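Local coordinates for CBS domain protein (Streptococcus pneumoniae serotype 4, PDB 7LZG) that is of unknown function but, as a CBS-domain protein, probably senses or binds a small regulatory ligand such as an adenosine nucleotide, at residues E17-L21 with D102-T106; F9-L13 with A139-L143. All blocks are in the same frame, centred on the assembly; numbering follows the deposited sequence.

Overall arrangement
Both contacts pack the N-terminal helices against the second CBS motif, on the same side of the chain's centre, and their own centres lie about 11 Å apart. Contact 1 is partly buried: it joins the short helix 17-20 and the residue after it to the start of helix 105-111, and mixes a carboxylate with apolar groups. Contact 2 is buried and farther from the chain's centre; its helix 4-14 meets helix 133-140 and the 3-10 turn that follows through apolar side chains. Along the chain, contact 1 is nested inside the loop closed by contact 2. Phe20 packs on the Leu13 carbonyl, and Ile105 on Glu10, which ties the two together, and both reach the second subunit.

Contact 1: residues E17-L21 with D102-T106; sequences EETFL and DFTIT
Phe103 is the shared partner of Glu17, Phe20 and Leu21, and its ring carries most of the join between the short helix 17-20 and the approach to helix 105-111. Its CB points toward the opposite segment, and a chi1 of 55° sets CG between the backbone N and the carbonyl carbon. From there the ring reaches out so that CB, CG and the two CD atoms stay back from the partner segment and the outer carbons do the touching. On one flank CE1 lies 3.6 Å from Glu17 OE2 and 4.1 Å from Phe20 CE1. On the other, CE2 faces Leu21 CD2. At the tip, CZ touches both Glu17 OE1 and the methyl Leu21 CD2, the latter 3.9 Å away.

The carboxylate of Glu17 approaches the rim of the Phe103 ring, with the two planes turned 34° apart. The carboxylate can bend down to this rim because its chain is kinked at chi2 (-94°). Placing an anion beside the C-H groups of an aromatic edge is probably mildly favourable electrostatically. Phe20 meets Phe103 at an oblique angle, using its own edge, while the carbonyl Glu17 O lies over the centre of one face of the Phe20 ring. Ile105 closes the other end of the patch: its CD1 is 4.1 Å from Glu17 OE2 and 4.4 Å from Phe20 CZ.

Phe20 also packs on Ile131 and Ile136, and Leu21 on Ile131, while Ile105 touches Leu144 of the second subunit. Thr104 is the N-cap of helix 105-111. The contact thus seats helix 17-20 and the start of strand 21-23 on helix 105-111, within the second CBS sequence motif; strand 21-23 adds to the antiparallel pair 117-121 and 127-132, and the helix-strand-strand-helix order of residues 105-140 is that of a CBS motif.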
loop_
_atom_site.group_PDB
_atom_site.type_symbol
_atom_site.label_atom_id
_atom_site.label_comp_id
_atom_site.label_asym_id
_atom_site.label_seq_id
_atom_site.Cartn_x
_atom_site.Cartn_y
_atom_site.Cartn_z
ATOM N N GLU B 17 -12.785 12.061 -9.943
ATOM C CA GLU B 17 -13.127 10.684 -10.291
ATOM C C GLU B 17 -12.105 10.073 -11.241
ATOM O O GLU B 17 -11.763 8.892 -11.120
ATOM C CB GLU B 17 -14.526 10.635 -10.907
ATOM C CG GLU B 17 -15.656 10.874 -9.918
ATOM C CD GLU B 17 -16.225 9.583 -9.363
ATOM O OE1 GLU B 17 -15.825 8.502 -9.843
ATOM O OE2 GLU B 17 -17.077 9.649 -8.452
ATOM N N GLU B 18 -11.597 10.862 -12.183
ATOM C CA GLU B 18 -10.633 10.378 -13.163
ATOM C C GLU B 18 -9.225 10.234 -12.595
ATOM O O GLU B 18 -8.280 10.034 -13.366
ATOM C CB GLU B 18 -10.616 11.308 -14.378
ATOM C CG GLU B 18 -11.934 11.345 -15.136
ATOM C CD GLU B 18 -12.001 12.481 -16.137
ATOM O OE1 GLU B 18 -11.294 13.492 -15.938
ATOM O OE2 GLU B 18 -12.759 12.363 -17.121
ATOM N N THR B 19 -9.063 10.332 -11.277
ATOM C CA THR B 19 -7.771 10.158 -10.627
ATOM C C THR B 19 -7.743 8.951 -9.703
ATOM O O THR B 19 -6.879 8.079 -9.857
ATOM C CB THR B 19 -7.397 11.425 -9.840
ATOM O OG1 THR B 19 -7.218 12.520 -10.747
ATOM C CG2 THR B 19 -6.110 11.207 -9.055
ATOM N N PHE B 20 -8.670 8.871 -8.745
ATOM C CA PHE B 20 -8.679 7.741 -7.825
ATOM C C PHE B 20 -9.331 6.501 -8.420
ATOM O O PHE B 20 -9.072 5.392 -7.938
ATOM C CB PHE B 20 -9.370 8.120 -6.509
ATOM C CG PHE B 20 -10.772 8.651 -6.670
ATOM C CD1 PHE B 20 -11.840 7.791 -6.880
ATOM C CD2 PHE B 20 -11.026 10.008 -6.566
ATOM C CE1 PHE B 20 -13.127 8.277 -7.013
ATOM C CE2 PHE B 20 -12.314 10.499 -6.696
ATOM C CZ PHE B 20 -13.364 9.632 -6.919
ATOM N N LEU B 21 -10.162 6.657 -9.447
ATOM C CA LEU B 21 -10.824 5.534 -10.101
ATOM C C LEU B 21 -10.068 5.206 -11.382
ATOM O O LEU B 21 -10.122 5.965 -12.355
ATOM C CB LEU B 21 -12.287 5.853 -10.396
ATOM C CG LEU B 21 -13.080 4.749 -11.096
ATOM C CD1 LEU B 21 -13.102 3.492 -10.245
ATOM C CD2 LEU B 21 -14.493 5.217 -11.402
ATOM N N ASP B 102 -21.937 2.653 -8.706
ATOM C CA ASP B 102 -22.761 3.673 -8.058
ATOM C C ASP B 102 -22.319 3.869 -6.609
ATOM O O ASP B 102 -23.093 3.737 -5.660
ATOM C CB ASP B 102 -24.235 3.285 -8.141
ATOM C CG ASP B 102 -24.669 2.946 -9.552
ATOM O OD1 ASP B 102 -24.201 3.617 -10.496
ATOM O OD2 ASP B 102 -25.476 2.005 -9.718
ATOM N N PHE B 103 -21.039 4.189 -6.451
ATOM C CA PHE B 103 -20.442 4.371 -5.138
ATOM C C PHE B 103 -20.514 5.831 -4.708
ATOM O O PHE B 103 -20.488 6.745 -5.536
ATOM C CB PHE B 103 -18.984 3.908 -5.142
ATOM C CG PHE B 103 -18.142 4.564 -6.203
ATOM C CD1 PHE B 103 -17.501 5.768 -5.958
ATOM C CD2 PHE B 103 -17.994 3.976 -7.448
ATOM C CE1 PHE B 103 -16.731 6.372 -6.932
ATOM C CE2 PHE B 103 -17.224 4.576 -8.427
ATOM C CZ PHE B 103 -16.592 5.775 -8.168
ATOM N N THR B 104 -20.603 6.040 -3.400
ATOM C CA THR B 104 -20.516 7.369 -2.820
ATOM C C THR B 104 -19.120 7.582 -2.246
ATOM O O THR B 104 -18.430 6.629 -1.875
ATOM C CB THR B 104 -21.570 7.572 -1.727
ATOM O OG1 THR B 104 -21.291 6.707 -0.619
ATOM C CG2 THR B 104 -22.960 7.265 -2.265
ATOM N N ILE B 105 -18.701 8.849 -2.191
ATOM C CA ILE B 105 -17.373 9.166 -1.674
ATOM C C ILE B 105 -17.265 8.764 -0.208
ATOM O O ILE B 105 -16.219 8.280 0.244
ATOM C CB ILE B 105 -17.058 10.661 -1.887
ATOM C CG1 ILE B 105 -16.245 10.866 -3.168
ATOM C CG2 ILE B 105 -16.302 11.239 -0.703
ATOM C CD1 ILE B 105 -16.936 10.401 -4.427
ATOM N N THR B 106 -18.352 8.928 0.552
ATOM C CA THR B 106 -18.315 8.618 1.977
ATOM C C THR B 106 -18.102 7.129 2.231
ATOM O O THR B 106 -17.479 6.758 3.232
ATOM C CB THR B 106 -19.602 9.092 2.652
ATOM O OG1 THR B 106 -20.687 8.236 2.273
ATOM C CG2 THR B 106 -19.925 10.519 2.233
#

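Contact 2: residues F9-L13 with A139-L143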
loop_
_atom_site.group_PDB
_atom_site.type_symbol
_atom_site.label_atom_id
_atom_site.label_comp_id
_atom_site.label_asym_id
_atom_site.label_seq_id
_atom_site.Cartn_x
_atom_site.Cartn_y
_atom_site.Cartn_z
ATOM N N PHE B 9 -15.499 19.560 0.750
ATOM C CA PHE B 9 -14.436 18.596 0.488
ATOM C C PHE B 9 -14.926 17.460 -0.400
ATOM O O PHE B 9 -14.196 17.001 -1.288
ATOM C CB PHE B 9 -13.888 18.052 1.806
ATOM C CG PHE B 9 -12.676 17.185 1.644
ATOM C CD1 PHE B 9 -11.420 17.751 1.498
ATOM C CD2 PHE B 9 -12.788 15.805 1.641
ATOM C CE1 PHE B 9 -10.299 16.957 1.349
ATOM C CE2 PHE B 9 -11.671 15.005 1.492
ATOM C CZ PHE B 9 -10.425 15.583 1.346
ATOM N N GLU B 10 -16.156 16.991 -0.178
ATOM C CA GLU B 10 -16.692 15.920 -1.012
ATOM C C GLU B 10 -16.932 16.401 -2.438
ATOM O O GLU B 10 -16.705 15.651 -3.395
ATOM C CB GLU B 10 -17.980 15.371 -0.404
ATOM C CG GLU B 10 -18.583 14.219 -1.190
ATOM C CD GLU B 10 -19.755 13.573 -0.481
ATOM O OE1 GLU B 10 -20.136 14.058 0.605
ATOM O OE2 GLU B 10 -20.292 12.578 -1.012
ATOM N N THR B 11 -17.392 17.645 -2.599
ATOM C CA THR B 11 -17.543 18.210 -3.938
ATOM C C THR B 11 -16.216 18.210 -4.682
ATOM O O THR B 11 -16.167 17.917 -5.883
ATOM C CB THR B 11 -18.100 19.631 -3.854
ATOM O OG1 THR B 11 -19.303 19.632 -3.077
ATOM C CG2 THR B 11 -18.404 20.165 -5.245
ATOM N N PHE B 12 -15.126 18.534 -3.982
ATOM C CA PHE B 12 -13.810 18.515 -4.609
ATOM C C PHE B 12 -13.426 17.102 -5.033
ATOM O O PHE B 12 -13.027 16.874 -6.181
ATOM C CB PHE B 12 -12.767 19.097 -3.655
ATOM C CG PHE B 12 -11.353 18.815 -4.064
ATOM C CD1 PHE B 12 -10.762 19.522 -5.096
ATOM C CD2 PHE B 12 -10.615 17.834 -3.420
ATOM C CE1 PHE B 12 -9.461 19.260 -5.478
ATOM C CE2 PHE B 12 -9.316 17.566 -3.798
ATOM C CZ PHE B 12 -8.737 18.280 -4.829
ATOM N N LEU B 13 -13.544 16.138 -4.115
ATOM C CA LEU B 13 -13.194 14.757 -4.438
ATOM C C LEU B 13 -14.084 14.195 -5.539
ATOM O O LEU B 13 -13.623 13.390 -6.357
ATOM C CB LEU B 13 -13.281 13.885 -3.186
ATOM C CG LEU B 13 -11.954 13.365 -2.626
ATOM C CD1 LEU B 13 -11.044 14.514 -2.235
ATOM C CD2 LEU B 13 -12.197 12.444 -1.441
ATOM N N ALA B 139 -5.501 12.331 -5.410
ATOM C CA ALA B 139 -6.608 13.263 -5.587
ATOM C C ALA B 139 -6.487 14.443 -4.632
ATOM O O ALA B 139 -6.624 15.601 -5.043
ATOM C CB ALA B 139 -7.940 12.542 -5.391
ATOM N N VAL B 140 -6.231 14.170 -3.351
ATOM C CA VAL B 140 -6.081 15.247 -2.379
ATOM C C VAL B 140 -4.764 15.988 -2.532
ATOM O O VAL B 140 -4.617 17.088 -1.987
ATOM C CB VAL B 140 -6.214 14.714 -0.938
ATOM C CG1 VAL B 140 -7.510 13.934 -0.780
ATOM C CG2 VAL B 140 -5.015 13.860 -0.570
ATOM N N ASN B 141 -3.800 15.417 -3.258
ATOM C CA ASN B 141 -2.575 16.147 -3.559
ATOM C C ASN B 141 -2.792 17.251 -4.584
ATOM O O ASN B 141 -1.883 18.061 -4.797
ATOM C CB ASN B 141 -1.490 15.186 -4.046
ATOM C CG ASN B 141 -0.637 14.653 -2.911
ATOM O OD1 ASN B 141 0.440 15.180 -2.632
ATOM N ND2 ASN B 141 -1.120 13.612 -2.242
ATOM N N ALA B 142 -3.964 17.302 -5.221
ATOM C CA ALA B 142 -4.315 18.451 -6.044
ATOM C C ALA B 142 -4.497 19.710 -5.208
ATOM O O ALA B 142 -4.466 20.816 -5.760
ATOM C CB ALA B 142 -5.586 18.163 -6.844
ATOM N N LEU B 143 -4.692 19.565 -3.898
ATOM C CA LEU B 143 -4.752 20.690 -2.977
ATOM C C LEU B 143 -3.389 21.062 -2.413
ATOM O O LEU B 143 -3.284 22.069 -1.705
ATOM C CB LEU B 143 -5.703 20.374 -1.816
ATOM C CG LEU B 143 -7.156 20.030 -2.147
ATOM C CD1 LEU B 143 -7.916 19.643 -0.887
ATOM C CD2 LEU B 143 -7.835 21.193 -2.846
#
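Ala139 O meets the rim of the Phe12 ring across the contact, with CZ 3.4 Å away, and accepts a backbone hydrogen bond from Ala142 N (3.2 Å) within its own segment. The Ala142 bond belongs to a 3-10 turn at 141-143, following on from helix 133-140, and Leu143 N to Val140 O continues it.

Phe12 is the centre of the interface. Its ring is sent across from helix 4-14 by a chi1 of 166°, which turns CG away from the backbone N. Ala142 CB meets its edge in plane, 3.7 Å from CZ, and Val140 CA also lies near that plane. Leu143 comes from the opposite direction and lies over one face: its CD2 makes a CH-pi contact, 3.8 Å from the ring centroid and 20° off the normal, while CG lies above the rim at CZ and CE2, and CD1 near CE2.

Beside this ring, Val140 CG1 is shared by two residues one turn apart on helix 4-14. It touches Phe9 CZ at 4.0 Å and Leu13 CD1 at 3.9 Å, the Phe9 ring meeting it obliquely. The Phe9 ring also meets that of Phe9 of the second subunit, the planes about 30° apart, and Leu143 packs on Ala6 of that subunit.

Apart from the Ala139 carbonyl, everything that meets across these two segments is carbon, so their fit rests on shape and on hydrophobic burial, and the apolar surface runs on to the second subunit beside a polar bond from Asn141 ND2 to Leu109 O of that subunit.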